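Long-range contacts in putative sugar ABC transporter (Yersinia enterocolitica subsp. enterocolitica 8081, PDB 5ULB), which binds 5-methylseleno-ribose and probably serves as the periplasmic receptor of an ABC importer for methylthioribose-like sugars: residues A[24-29]-A[54-59]; A[81-86]-A[104-109]; A[201-206]-A[229-234]; A[222-227]-A[251-256]. One frame throughout, in Å; residues are numbered along the deposited sequence.

Contact 1 (A[24-29]-A[54-59])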
loop_
_atom_site.group_PDB
_atom_site.type_symbol
_atom_site.label_atom_id
_atom_site.label_comp_id
_atom_site.label_asym_id
_atom_site.label_seq_id
_atom_site.Cartn_x
_atom_site.Cartn_y
_atom_site.Cartn_z
ATOM N N VAL A 24 -0.291 6.033 -14.501
ATOM C CA VAL A 24 -0.119 5.811 -13.067
ATOM C C VAL A 24 1.321 6.117 -12.689
ATOM O O VAL A 24 2.258 5.527 -13.311
ATOM C CB VAL A 24 -0.467 4.359 -12.718
ATOM C CG1 VAL A 24 -0.335 4.084 -11.236
ATOM C CG2 VAL A 24 -1.815 3.986 -13.286
ATOM N N ILE A 25 1.566 7.008 -11.763
ATOM C CA ILE A 25 2.914 7.390 -11.330
ATOM C C ILE A 25 2.946 7.108 -9.837
ATOM O O ILE A 25 2.195 7.718 -9.057
ATOM C CB ILE A 25 3.259 8.824 -11.680
ATOM C CG1 ILE A 25 3.029 9.173 -13.145
ATOM C CG2 ILE A 25 4.754 9.015 -11.323
ATOM C CD1 ILE A 25 1.688 9.708 -13.490
ATOM N N ARG A 26 3.888 6.258 -9.436
ATOM C CA ARG A 26 4.030 5.833 -8.043
ATOM C C ARG A 26 5.455 6.182 -7.598
ATOM O O ARG A 26 6.454 5.849 -8.264
ATOM C CB ARG A 26 3.649 4.400 -7.809
ATOM C CG ARG A 26 3.862 3.860 -6.409
ATOM C CD ARG A 26 2.961 2.674 -6.147
ATOM N NE ARG A 26 3.360 1.978 -4.955
ATOM C CZ ARG A 26 2.528 1.475 -4.023
ATOM N NH1 ARG A 26 1.258 1.899 -3.883
ATOM N NH2 ARG A 26 3.048 0.737 -3.086
ATOM N N ASN A 27 5.585 6.813 -6.405
ATOM C CA ASN A 27 6.840 7.314 -5.904
ATOM C C ASN A 27 7.663 6.318 -5.108
ATOM O O ASN A 27 8.145 6.655 -4.022
ATOM C CB ASN A 27 6.568 8.581 -5.087
ATOM C CG ASN A 27 7.758 9.439 -4.840
ATOM O OD1 ASN A 27 8.734 9.462 -5.606
ATOM N ND2 ASN A 27 7.651 10.292 -3.798
ATOM N N LEU A 28 7.760 5.076 -5.620
ATOM C CA LEU A 28 8.486 4.015 -4.999
ATOM C C LEU A 28 9.198 3.214 -6.065
ATOM O O LEU A 28 9.071 3.521 -7.270
ATOM C CB LEU A 28 7.580 3.123 -4.100
ATOM C CG LEU A 28 6.951 3.811 -2.883
ATOM C CD1 LEU A 28 5.992 2.854 -2.242
ATOM C CD2 LEU A 28 8.038 4.166 -1.889
ATOM N N GLY A 29 9.957 2.212 -5.653
ATOM C CA GLY A 29 10.511 1.207 -6.533
ATOM C C GLY A 29 9.653 -0.026 -6.626
ATOM O O GLY A 29 8.446 0.011 -6.358
ATOM N N THR A 54 2.232 2.782 -16.711
ATOM C CA THR A 54 2.753 2.841 -15.359
ATOM C C THR A 54 4.209 3.321 -15.287
ATOM O O THR A 54 5.022 2.995 -16.131
ATOM C CB THR A 54 2.568 1.527 -14.554
ATOM O OG1 THR A 54 3.325 0.505 -15.150
ATOM C CG2 THR A 54 1.136 1.068 -14.567
ATOM N N PHE A 55 4.506 4.084 -14.234
ATOM C CA PHE A 55 5.803 4.765 -14.089
ATOM C C PHE A 55 6.156 4.708 -12.587
ATOM O O PHE A 55 5.320 5.055 -11.730
ATOM C CB PHE A 55 5.729 6.218 -14.529
ATOM C CG PHE A 55 5.301 6.380 -15.927
ATOM C CD1 PHE A 55 6.233 6.332 -16.955
ATOM C CD2 PHE A 55 3.935 6.557 -16.256
ATOM C CE1 PHE A 55 5.779 6.523 -18.322
ATOM C CE2 PHE A 55 3.515 6.749 -17.523
ATOM C CZ PHE A 55 4.477 6.653 -18.562
ATOM N N LEU A 56 7.380 4.294 -12.287
ATOM C CA LEU A 56 7.915 4.247 -10.901
ATOM C C LEU A 56 9.117 5.159 -10.780
ATOM O O LEU A 56 10.007 5.111 -11.612
ATOM C CB LEU A 56 8.371 2.855 -10.511
ATOM C CG LEU A 56 7.198 1.894 -10.269
ATOM C CD1 LEU A 56 7.715 0.497 -10.032
ATOM C CD2 LEU A 56 6.287 2.330 -9.143
ATOM N N SER A 57 9.131 6.011 -9.748
ATOM C CA SER A 57 10.216 6.926 -9.545
ATOM C C SER A 57 11.422 6.374 -8.812
ATOM O O SER A 57 12.447 7.117 -8.680
ATOM C CB SER A 57 9.780 8.166 -8.763
ATOM O OG SER A 57 9.538 7.733 -7.410
ATOM N N ASN A 58 11.276 5.164 -8.220
ATOM C CA ASN A 58 12.269 4.581 -7.259
ATOM C C ASN A 58 12.421 5.456 -5.993
ATOM O O ASN A 58 13.424 5.313 -5.241
ATOM C CB ASN A 58 13.674 4.209 -7.761
ATOM C CG ASN A 58 13.820 2.710 -8.197
ATOM O OD1 ASN A 58 13.795 1.632 -7.453
ATOM N ND2 ASN A 58 14.065 2.666 -9.455
ATOM N N GLY A 59 11.410 6.246 -5.674
ATOM C CA GLY A 59 11.523 7.124 -4.500
ATOM C C GLY A 59 12.199 8.447 -4.734
ATOM O O GLY A 59 12.318 9.233 -3.798
#
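The F55 ring turns an edge to V24, whose carbonyl O lies near the ring plane, 3.5 Å from F55 CD2; CG1 of I25 comes at the same ring atom obliquely. F67 of helix 61-73 brings its own ring against F55, and together with F64 it also packs on I25. The second flat group is the N27 amide. S57 OG donates to N27 OD1 over a short 2.6 Å, tilted only 15° from the carbonyl plane, while N27 ND2 is bound by D61 and by the backbone O of Q83, so both ends of the amide are held and its rotation is fixed. S57 can do this because its OG is tucked between its own backbone N and carbonyl carbon (chi1 71°). From that position the hydroxyl also accepts from G59 N at 3.0 Å, closing an ST turn.

Underneath runs parallel strand pairing, V24 beside T54, I25 beside F55 and R26 beside L56. F55 N bonds to V24 O (2.8 Å), R26 N to F55 O (3.0 Å) and S57 N to R26 O (3.1 Å). This is the first beta-alpha-beta crossover of a Rossmann-like periplasmic binding protein lobe, with helix 32-48 between the two strands and 51-56 at the sheet's margin. On the face carrying V24, R26, T54 and L56, the CD2 branch of L56 lies alongside R26 CB at 3.6 Å. Beyond CB the arginine runs on, extended, to N33, T34 and S82. Where the strands end, L56 CB rests against the carbonyl O of L28, whose side chain touches the bound sugar.

Contact 2 (A[81-86]-A[104-109]); sequences LSQGRD and SVFDTA
S82 and F106 both start with the side chain trans to the backbone N, S82 with OG (chi1 -175°) and F106 with CG, which sets the serine hydroxyl in the ring plane at the phenyl edge, 3.5 Å from F106 CD2. Q83 bends at its second torsion (chi2 81°), and the fold-back carries NE2 alongside D107, where it makes a weak bond of 3.3 Å to D107 OD2 with amide and carboxylate planes 75° apart. S82 OG donates to Q83 OE1 at 2.6 Å and takes an N-H from R26. The CG of D107 lies over one face of the F106 ring, toward its rim.

The parallel strands end here, with Q83 N on F106 O (3.0 Å). That carbonyl also receives T108 OG1 from above its plane, and T108 OG1 accepts G84 N at 3.1 Å. A109 N to G84 O (2.9 Å) continues the pairing.

Q83, F106 and D107 line the sugar pocket at the strands' C-terminal ends. D107 OD1 is in a salt bridge with R158 while OD2 lies close to the sugar's O1. Q83 NE2 gives the sugar's O4 a weak hydrogen bond, for which S82 and, behind it, R26 probably position the amide.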
loop_
_atom_site.group_PDB
_atom_site.type_symbol
_atom_site.label_atom_id
_atom_site.label_comp_id
_atom_site.label_asym_id
_atom_site.label_seq_id
_atom_site.Cartn_x
_atom_site.Cartn_y
_atom_site.Cartn_z
ATOM N N LEU A 81 -1.925 9.052 -8.939
ATOM C CA LEU A 81 -0.687 9.189 -8.222
ATOM C C LEU A 81 -0.668 8.332 -7.000
ATOM O O LEU A 81 -1.702 8.151 -6.355
ATOM C CB LEU A 81 -0.439 10.624 -7.808
ATOM C CG LEU A 81 -0.503 11.742 -8.873
ATOM C CD1 LEU A 81 -0.108 13.059 -8.309
ATOM C CD2 LEU A 81 0.361 11.310 -10.070
ATOM N N SER A 82 0.531 7.872 -6.609
ATOM C CA SER A 82 0.687 7.104 -5.390
ATOM C C SER A 82 1.967 7.536 -4.694
ATOM O O SER A 82 3.033 7.601 -5.339
ATOM C CB SER A 82 0.683 5.634 -5.750
ATOM O OG SER A 82 0.706 4.741 -4.660
ATOM N N GLN A 83 1.885 7.840 -3.388
ATOM C CA GLN A 83 2.997 8.256 -2.592
ATOM C C GLN A 83 3.640 9.569 -3.018
ATOM O O GLN A 83 4.804 9.849 -2.727
ATOM C CB GLN A 83 4.086 7.167 -2.394
ATOM C CG GLN A 83 3.644 5.955 -1.480
ATOM C CD GLN A 83 2.865 4.950 -2.150
ATOM O OE1 GLN A 83 2.955 4.827 -3.373
ATOM N NE2 GLN A 83 2.045 4.206 -1.422
ATOM N N GLY A 84 2.838 10.459 -3.622
ATOM C CA GLY A 84 3.326 11.845 -3.873
ATOM C C GLY A 84 3.533 12.576 -2.575
ATOM O O GLY A 84 2.696 12.486 -1.666
ATOM N N ARG A 85 4.650 13.284 -2.466
ATOM C CA ARG A 85 5.034 13.926 -1.217
ATOM C C ARG A 85 4.810 15.436 -1.257
ATOM O O ARG A 85 4.654 16.069 -2.319
ATOM C CB ARG A 85 6.495 13.583 -0.857
ATOM C CG ARG A 85 6.705 12.139 -0.580
ATOM C CD ARG A 85 8.165 11.769 -0.202
ATOM N NE ARG A 85 8.700 12.684 0.744
ATOM C CZ ARG A 85 9.837 12.522 1.257
ATOM N NH1 ARG A 85 10.274 13.422 2.157
ATOM N NH2 ARG A 85 10.541 11.507 0.781
ATOM N N ASP A 86 4.872 15.996 -0.072
ATOM C CA ASP A 86 5.093 17.433 0.039
ATOM C C ASP A 86 6.527 17.750 -0.362
ATOM O O ASP A 86 7.412 16.935 -0.199
ATOM C CB ASP A 86 4.915 17.835 1.555
ATOM C CG ASP A 86 3.426 18.068 1.960
ATOM O OD1 ASP A 86 2.692 18.715 1.167
ATOM O OD2 ASP A 86 3.118 17.650 3.087
ATOM N N SER A 104 -7.260 10.577 -9.403
ATOM C CA SER A 104 -7.405 10.049 -8.071
ATOM C C SER A 104 -5.974 9.843 -7.533
ATOM O O SER A 104 -5.063 9.493 -8.304
ATOM C CB SER A 104 -8.181 8.732 -8.064
ATOM O OG SER A 104 -8.430 8.228 -6.793
ATOM N N VAL A 105 -5.774 9.996 -6.203
ATOM C CA VAL A 105 -4.527 9.824 -5.626
ATOM C C VAL A 105 -4.616 8.880 -4.436
ATOM O O VAL A 105 -5.658 8.728 -3.812
ATOM C CB VAL A 105 -3.801 11.114 -5.254
ATOM C CG1 VAL A 105 -3.663 12.037 -6.505
ATOM C CG2 VAL A 105 -4.473 11.850 -4.113
ATOM N N PHE A 106 -3.487 8.201 -4.174
ATOM C CA PHE A 106 -3.357 7.250 -3.067
ATOM C C PHE A 106 -2.130 7.613 -2.245
ATOM O O PHE A 106 -1.050 7.828 -2.815
ATOM C CB PHE A 106 -3.251 5.839 -3.568
ATOM C CG PHE A 106 -3.022 4.823 -2.475
ATOM C CD1 PHE A 106 -3.987 4.588 -1.471
ATOM C CD2 PHE A 106 -1.859 4.170 -2.390
ATOM C CE1 PHE A 106 -3.689 3.729 -0.447
ATOM C CE2 PHE A 106 -1.604 3.295 -1.348
ATOM C CZ PHE A 106 -2.474 3.105 -0.317
ATOM N N ASP A 107 -2.248 7.725 -0.932
ATOM C CA ASP A 107 -1.125 8.013 -0.046
ATOM C C ASP A 107 -0.318 9.209 -0.502
ATOM O O ASP A 107 0.925 9.181 -0.360
ATOM C CB ASP A 107 -0.215 6.758 0.053
ATOM C CG ASP A 107 -0.669 5.788 1.105
ATOM O OD1 ASP A 107 -1.626 6.062 1.877
ATOM O OD2 ASP A 107 0.037 4.696 1.174
ATOM N N THR A 108 -1.022 10.236 -0.906
ATOM C CA THR A 108 -0.401 11.427 -1.465
ATOM C C THR A 108 -0.718 12.634 -0.614
ATOM O O THR A 108 -1.822 12.767 -0.102
ATOM C CB THR A 108 -0.835 11.592 -2.957
ATOM O OG1 THR A 108 -0.288 10.489 -3.690
ATOM C CG2 THR A 108 -0.385 12.882 -3.596
ATOM N N ALA A 109 0.262 13.508 -0.428
ATOM C CA ALA A 109 0.089 14.683 0.389
ATOM C C ALA A 109 -0.609 15.774 -0.331
ATOM O O ALA A 109 -0.066 16.333 -1.293
ATOM C CB ALA A 109 1.476 15.146 0.842
HETATM O O HOH W 1 1.567 18.653 -1.326
#

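Contact 3 (A[201-206]-A[229-234]); sequences YPKGKI and RTEIKL
Two beta turns face each other, a type II turn from P202 to K205 just past the end of helix 186-200 and a type I turn from R229 to I232. The R229 side chain reaches from its turn to the other. Bent at chi2 and chi3, it brings its guanidinium end-on to a single acceptor, with NH2 at 2.8 Å and NH1 at 3.2 Å from Y201 O, which lies in the guanidinium plane. NH1 also reaches L198 O, so the arginine serves two carbonyls at the C-terminal end of the helix. On the third side, R229 NE meets the syn lone pair of E231 OE2 at 2.8 Å in a nearly straight salt bridge. K203 N sits 3.3 Å above the guanidinium plane, over its centre, as backbone packing without a bond.

Water 3 stitches the turns together, accepting from R229 NH2 and G204 N and donating to E231 OE2 and I206 O. The lysine aliphatic chain crosses the carboxylate, K203 CG being 3.6 Å from E231 OE2, while its ammonium stays beyond salt-bridge range.

Deeper in, I206 CB packs on I232 CD1 at 3.8 Å, with L198 covering both residues. These isoleucines lead into the neighbouring parallel strands 208-211 and 233-237. Helix-to-strand turns of this kind form the end of an alternating alpha/beta lobe opposite the strand ends that carry the pocket residues T212 and D238.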
loop_
_atom_site.group_PDB
_atom_site.type_symbol
_atom_site.label_atom_id
_atom_site.label_comp_id
_atom_site.label_asym_id
_atom_site.label_seq_id
_atom_site.Cartn_x
_atom_site.Cartn_y
_atom_site.Cartn_z
ATOM N N TYR A 201 22.768 -5.179 20.178
ATOM C CA TYR A 201 21.841 -5.603 21.251
ATOM C C TYR A 201 21.685 -7.115 21.155
ATOM O O TYR A 201 20.828 -7.639 20.442
ATOM C CB TYR A 201 20.488 -4.911 20.969
ATOM C CG TYR A 201 20.457 -3.447 21.063
ATOM C CD1 TYR A 201 20.572 -2.824 22.289
ATOM C CD2 TYR A 201 20.410 -2.652 19.945
ATOM C CE1 TYR A 201 20.581 -1.418 22.370
ATOM C CE2 TYR A 201 20.333 -1.267 20.011
ATOM C CZ TYR A 201 20.500 -0.663 21.207
ATOM O OH TYR A 201 20.414 0.726 21.307
ATOM N N PRO A 202 22.625 -7.793 21.805
ATOM C CA PRO A 202 22.642 -9.308 21.733
ATOM C C PRO A 202 21.382 -9.962 22.309
ATOM O O PRO A 202 20.503 -9.310 22.931
ATOM C CB PRO A 202 23.854 -9.680 22.508
ATOM C CG PRO A 202 24.723 -8.484 22.536
ATOM C CD PRO A 202 23.741 -7.302 22.616
ATOM N N LYS A 203 21.291 -11.243 22.071
ATOM C CA LYS A 203 20.143 -12.063 22.442
ATOM C C LYS A 203 19.725 -11.764 23.883
ATOM O O LYS A 203 20.496 -11.792 24.857
ATOM C CB LYS A 203 20.478 -13.574 22.166
ATOM C CG LYS A 203 19.368 -14.504 22.339
ATOM C CD LYS A 203 19.690 -15.919 22.002
ATOM C CE LYS A 203 20.274 -16.125 20.608
ATOM N NZ LYS A 203 20.356 -17.610 20.415
ATOM N N GLY A 204 18.451 -11.356 24.003
ATOM C CA GLY A 204 17.840 -10.940 25.320
ATOM C C GLY A 204 17.582 -9.463 25.372
ATOM O O GLY A 204 16.816 -8.997 26.234
ATOM N N LYS A 205 18.266 -8.665 24.542
ATOM C CA LYS A 205 18.165 -7.230 24.610
ATOM C C LYS A 205 17.133 -6.631 23.673
ATOM O O LYS A 205 16.827 -5.415 23.782
ATOM C CB LYS A 205 19.511 -6.572 24.379
ATOM C CG LYS A 205 20.605 -6.952 25.268
ATOM C CD LYS A 205 20.380 -6.465 26.633
ATOM C CE LYS A 205 21.583 -6.893 27.548
ATOM N NZ LYS A 205 21.362 -6.418 28.900
ATOM N N ILE A 206 16.573 -7.440 22.767
ATOM C CA ILE A 206 15.494 -7.003 21.859
ATOM C C ILE A 206 14.379 -8.061 22.020
ATOM O O ILE A 206 14.618 -9.249 21.920
ATOM C CB ILE A 206 15.937 -6.959 20.343
ATOM C CG1 ILE A 206 17.083 -6.020 20.171
ATOM C CG2 ILE A 206 14.760 -6.592 19.500
ATOM C CD1 ILE A 206 17.748 -6.199 18.792
ATOM N N ARG A 229 18.511 -15.133 15.345
ATOM C CA ARG A 229 17.806 -14.251 16.284
ATOM C C ARG A 229 16.286 -14.365 16.187
ATOM O O ARG A 229 15.600 -13.361 16.410
ATOM C CB ARG A 229 18.278 -12.835 16.157
ATOM C CG ARG A 229 19.755 -12.668 16.532
ATOM C CD ARG A 229 20.058 -12.885 17.998
ATOM N NE ARG A 229 19.387 -11.888 18.860
ATOM C CZ ARG A 229 19.851 -10.665 19.105
ATOM N NH1 ARG A 229 20.940 -10.224 18.543
ATOM N NH2 ARG A 229 19.173 -9.802 19.885
ATOM N N THR A 230 15.795 -15.549 15.895
ATOM C CA THR A 230 14.369 -15.747 15.721
ATOM C C THR A 230 13.564 -15.798 17.041
ATOM O O THR A 230 12.342 -15.913 16.986
ATOM C CB THR A 230 14.044 -16.969 14.877
ATOM O OG1 THR A 230 14.496 -18.142 15.468
ATOM C CG2 THR A 230 14.538 -16.842 13.431
ATOM N N GLU A 231 14.224 -15.593 18.172
ATOM C CA GLU A 231 13.470 -15.333 19.397
ATOM C C GLU A 231 12.760 -13.974 19.349
ATOM O O GLU A 231 11.835 -13.787 20.123
ATOM C CB GLU A 231 14.395 -15.405 20.634
ATOM C CG GLU A 231 15.330 -14.220 20.906
ATOM C CD GLU A 231 16.538 -14.005 19.969
ATOM O OE1 GLU A 231 16.855 -14.928 19.184
ATOM O OE2 GLU A 231 17.082 -12.874 20.029
ATOM N N ILE A 232 13.238 -13.062 18.514
ATOM C CA ILE A 232 12.588 -11.744 18.315
ATOM C C ILE A 232 11.408 -11.928 17.484
ATOM O O ILE A 232 11.445 -12.479 16.407
ATOM C CB ILE A 232 13.623 -10.776 17.668
ATOM C CG1 ILE A 232 14.845 -10.617 18.538
ATOM C CG2 ILE A 232 12.947 -9.486 17.309
ATOM C CD1 ILE A 232 15.990 -9.833 17.857
ATOM N N LYS A 233 10.248 -11.360 17.916
ATOM C CA LYS A 233 9.004 -11.477 17.188
ATOM C C LYS A 233 8.721 -10.284 16.279
ATOM O O LYS A 233 9.018 -9.157 16.655
ATOM C CB LYS A 233 7.855 -11.712 18.193
ATOM C CG LYS A 233 8.047 -13.015 18.992
ATOM C CD LYS A 233 8.491 -14.249 18.142
ATOM C CE LYS A 233 8.768 -15.512 18.970
ATOM N NZ LYS A 233 9.633 -16.580 18.266
ATOM N N LEU A 234 8.164 -10.565 15.110
ATOM C CA LEU A 234 7.905 -9.558 14.111
ATOM C C LEU A 234 6.390 -9.264 13.930
ATOM O O LEU A 234 5.602 -10.223 13.843
ATOM C CB LEU A 234 8.364 -9.930 12.680
ATOM C CG LEU A 234 9.746 -10.189 12.416
ATOM C CD1 LEU A 234 9.973 -10.781 11.015
ATOM C CD2 LEU A 234 10.521 -8.876 12.573
HETATM O O HOH W 2 17.248 -17.580 18.983
HETATM O O HOH W 3 16.902 -10.759 21.578
#

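Contact 4 (A[222-227]-A[251-256]); sequences KALQEN and NSPWKV
This contact lies in the alpha/beta lobe away from the sugar pocket, where the last turns of helix 214-226 cover the loop that leads into strand 254-259. L224 and P253 make its apolar centre. Their side chains slide past each other in opposite directions, and the CD1 branch of L224 meets P253 CG at 3.8 Å. The same leucine also rests on I232 and L234, so the proline ring extends an apolar layer between helix and sheet.

Towards the surface Q225 takes over. Its chain folds at the second torsion (chi2 -69°), which turns the amide toward the loop. NE2 comes to 3.9 Å from N251 O, a packing distance, and spends its hydrogens on A250 O and the hydroxyl of Y221. The amide oxygen is used through water: water 4 donates to Q225 OE1 at 2.7 Å and accepts from N251 ND2 at 3.1 Å, bridging the helix to the loop.

The loop is also braced from within. S252 OG accepts from W254 N at 3.2 Å, an ST turn, and bonds to L246 O as well, which holds the loop to the end of helix 241-248. A leucine of the helix laid against a proline, with a water-bridged amide on the outer side, makes this a helix end packed on the loop that leads into the next strand, as in a Rossmann-like alpha/beta lobe.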
loop_
_atom_site.group_PDB
_atom_site.type_symbol
_atom_site.label_atom_id
_atom_site.label_comp_id
_atom_site.label_asym_id
_atom_site.label_seq_id
_atom_site.Cartn_x
_atom_site.Cartn_y
_atom_site.Cartn_z
ATOM N N LYS A 222 14.820 -11.805 7.112
ATOM C CA LYS A 222 16.106 -12.438 6.654
ATOM C C LYS A 222 17.185 -12.245 7.660
ATOM O O LYS A 222 17.921 -13.196 7.956
ATOM C CB LYS A 222 16.468 -11.801 5.322
ATOM C CG LYS A 222 17.757 -12.371 4.678
ATOM C CD LYS A 222 18.081 -11.571 3.327
ATOM C CE LYS A 222 19.541 -11.751 2.828
ATOM N NZ LYS A 222 19.398 -13.039 2.279
ATOM N N ALA A 223 17.325 -11.054 8.220
ATOM C CA ALA A 223 18.356 -10.851 9.201
ATOM C C ALA A 223 18.126 -11.738 10.429
ATOM O O ALA A 223 19.101 -12.292 10.995
ATOM C CB ALA A 223 18.423 -9.403 9.658
ATOM N N LEU A 224 16.895 -11.864 10.874
ATOM C CA LEU A 224 16.663 -12.733 12.075
ATOM C C LEU A 224 17.052 -14.164 11.805
ATOM O O LEU A 224 17.652 -14.858 12.628
ATOM C CB LEU A 224 15.183 -12.663 12.556
ATOM C CG LEU A 224 14.696 -11.275 13.011
ATOM C CD1 LEU A 224 13.293 -11.400 13.557
ATOM C CD2 LEU A 224 15.584 -10.686 14.061
ATOM N N GLN A 225 16.665 -14.681 10.639
ATOM C CA GLN A 225 17.013 -16.072 10.306
ATOM C C GLN A 225 18.499 -16.240 10.211
ATOM O O GLN A 225 19.079 -17.140 10.796
ATOM C CB GLN A 225 16.331 -16.473 9.031
ATOM C CG GLN A 225 14.817 -16.804 9.209
ATOM C CD GLN A 225 14.439 -18.079 10.006
ATOM O OE1 GLN A 225 15.299 -18.758 10.526
ATOM N NE2 GLN A 225 13.144 -18.442 9.986
ATOM N N GLU A 226 19.165 -15.360 9.426
ATOM C CA GLU A 226 20.588 -15.573 9.114
ATOM C C GLU A 226 21.474 -15.362 10.319
ATOM O O GLU A 226 22.552 -15.925 10.389
ATOM C CB GLU A 226 21.006 -14.691 7.946
ATOM C CG GLU A 226 20.406 -15.140 6.710
ATOM C CD GLU A 226 20.785 -14.434 5.449
ATOM O OE1 GLU A 226 21.538 -13.468 5.556
ATOM O OE2 GLU A 226 20.237 -14.803 4.317
ATOM N N ASN A 227 21.055 -14.473 11.255
ATOM C CA ASN A 227 21.805 -14.196 12.450
ATOM C C ASN A 227 21.398 -15.071 13.663
ATOM O O ASN A 227 21.887 -14.868 14.771
ATOM C CB ASN A 227 21.725 -12.730 12.850
ATOM C CG ASN A 227 22.438 -11.783 11.870
ATOM O OD1 ASN A 227 23.672 -11.696 11.967
ATOM N ND2 ASN A 227 21.735 -11.206 10.929
ATOM N N ASN A 251 10.588 -22.032 12.235
ATOM C CA ASN A 251 11.147 -21.052 13.190
ATOM C C ASN A 251 10.718 -19.620 12.931
ATOM O O ASN A 251 11.313 -18.646 13.465
ATOM C CB ASN A 251 12.695 -21.199 13.376
ATOM C CG ASN A 251 13.070 -22.596 13.743
ATOM O OD1 ASN A 251 12.445 -23.223 14.639
ATOM N ND2 ASN A 251 14.087 -23.090 13.110
ATOM N N SER A 252 9.774 -19.448 12.009
ATOM C CA SER A 252 9.360 -18.167 11.673
ATOM C C SER A 252 8.811 -17.269 12.815
ATOM O O SER A 252 7.876 -17.603 13.482
ATOM C CB SER A 252 8.252 -18.206 10.594
ATOM O OG SER A 252 7.838 -16.832 10.331
ATOM N N PRO A 253 9.444 -16.110 12.989
ATOM C CA PRO A 253 9.040 -15.117 13.988
ATOM C C PRO A 253 7.965 -14.143 13.481
ATOM O O PRO A 253 7.642 -13.212 14.178
ATOM C CB PRO A 253 10.306 -14.361 14.257
ATOM C CG PRO A 253 11.067 -14.436 13.088
ATOM C CD PRO A 253 10.739 -15.715 12.435
ATOM N N TRP A 254 7.409 -14.348 12.288
ATOM C CA TRP A 254 6.494 -13.352 11.684
ATOM C C TRP A 254 5.062 -13.619 12.189
ATOM O O TRP A 254 4.370 -14.477 11.673
ATOM C CB TRP A 254 6.568 -13.446 10.148
ATOM C CG TRP A 254 5.880 -12.308 9.412
ATOM C CD1 TRP A 254 4.664 -11.691 9.675
ATOM C CD2 TRP A 254 6.381 -11.573 8.299
ATOM N NE1 TRP A 254 4.425 -10.717 8.791
ATOM C CE2 TRP A 254 5.451 -10.607 7.934
ATOM C CE3 TRP A 254 7.567 -11.676 7.526
ATOM C CZ2 TRP A 254 5.650 -9.724 6.867
ATOM C CZ3 TRP A 254 7.782 -10.784 6.529
ATOM C CH2 TRP A 254 6.830 -9.858 6.216
ATOM N N LYS A 255 4.656 -12.883 13.224
ATOM C CA LYS A 255 3.449 -13.179 13.971
ATOM C C LYS A 255 2.149 -12.641 13.374
ATOM O O LYS A 255 1.115 -13.296 13.528
ATOM C CB LYS A 255 3.576 -12.626 15.399
ATOM C CG LYS A 255 4.625 -13.120 16.219
ATOM C CD LYS A 255 4.825 -14.589 16.101
ATOM C CE LYS A 255 3.969 -15.202 17.045
ATOM N NZ LYS A 255 4.982 -15.704 18.086
ATOM N N VAL A 256 2.210 -11.496 12.717
ATOM C CA VAL A 256 0.980 -10.870 12.229
ATOM C C VAL A 256 1.349 -9.946 11.096
ATOM O O VAL A 256 2.403 -9.305 11.114
ATOM C CB VAL A 256 0.229 -10.165 13.259
ATOM C CG1 VAL A 256 0.862 -8.883 13.773
ATOM C CG2 VAL A 256 -1.214 -9.789 12.881
HETATM O O HOH W 4 15.679 -21.316 11.165
#

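In the fold
The four contacts fall into two well-separated clusters of a bilobed periplasmic binding protein. Contacts 1 and 2, centres 11 Å apart, touch through neighbouring strands 21-26 and 78-82, I25 and N27 pairing with S82. Contacts 3 and 4, centres 10 Å apart, meet where helix 214-226 runs on to strand 233-237, whose sheet neighbour is strand 254-259, with R229 N on L224 O and L234 N on P253 O. Between the clusters the centres stand 29 to 35 Å apart. Contact 1 closes before contact 2 opens, and both precede the interleaved pair 3 and 4. The first cluster supplies pocket residues L28, Q83, F106 and D107; the second builds the other lobe's remote end.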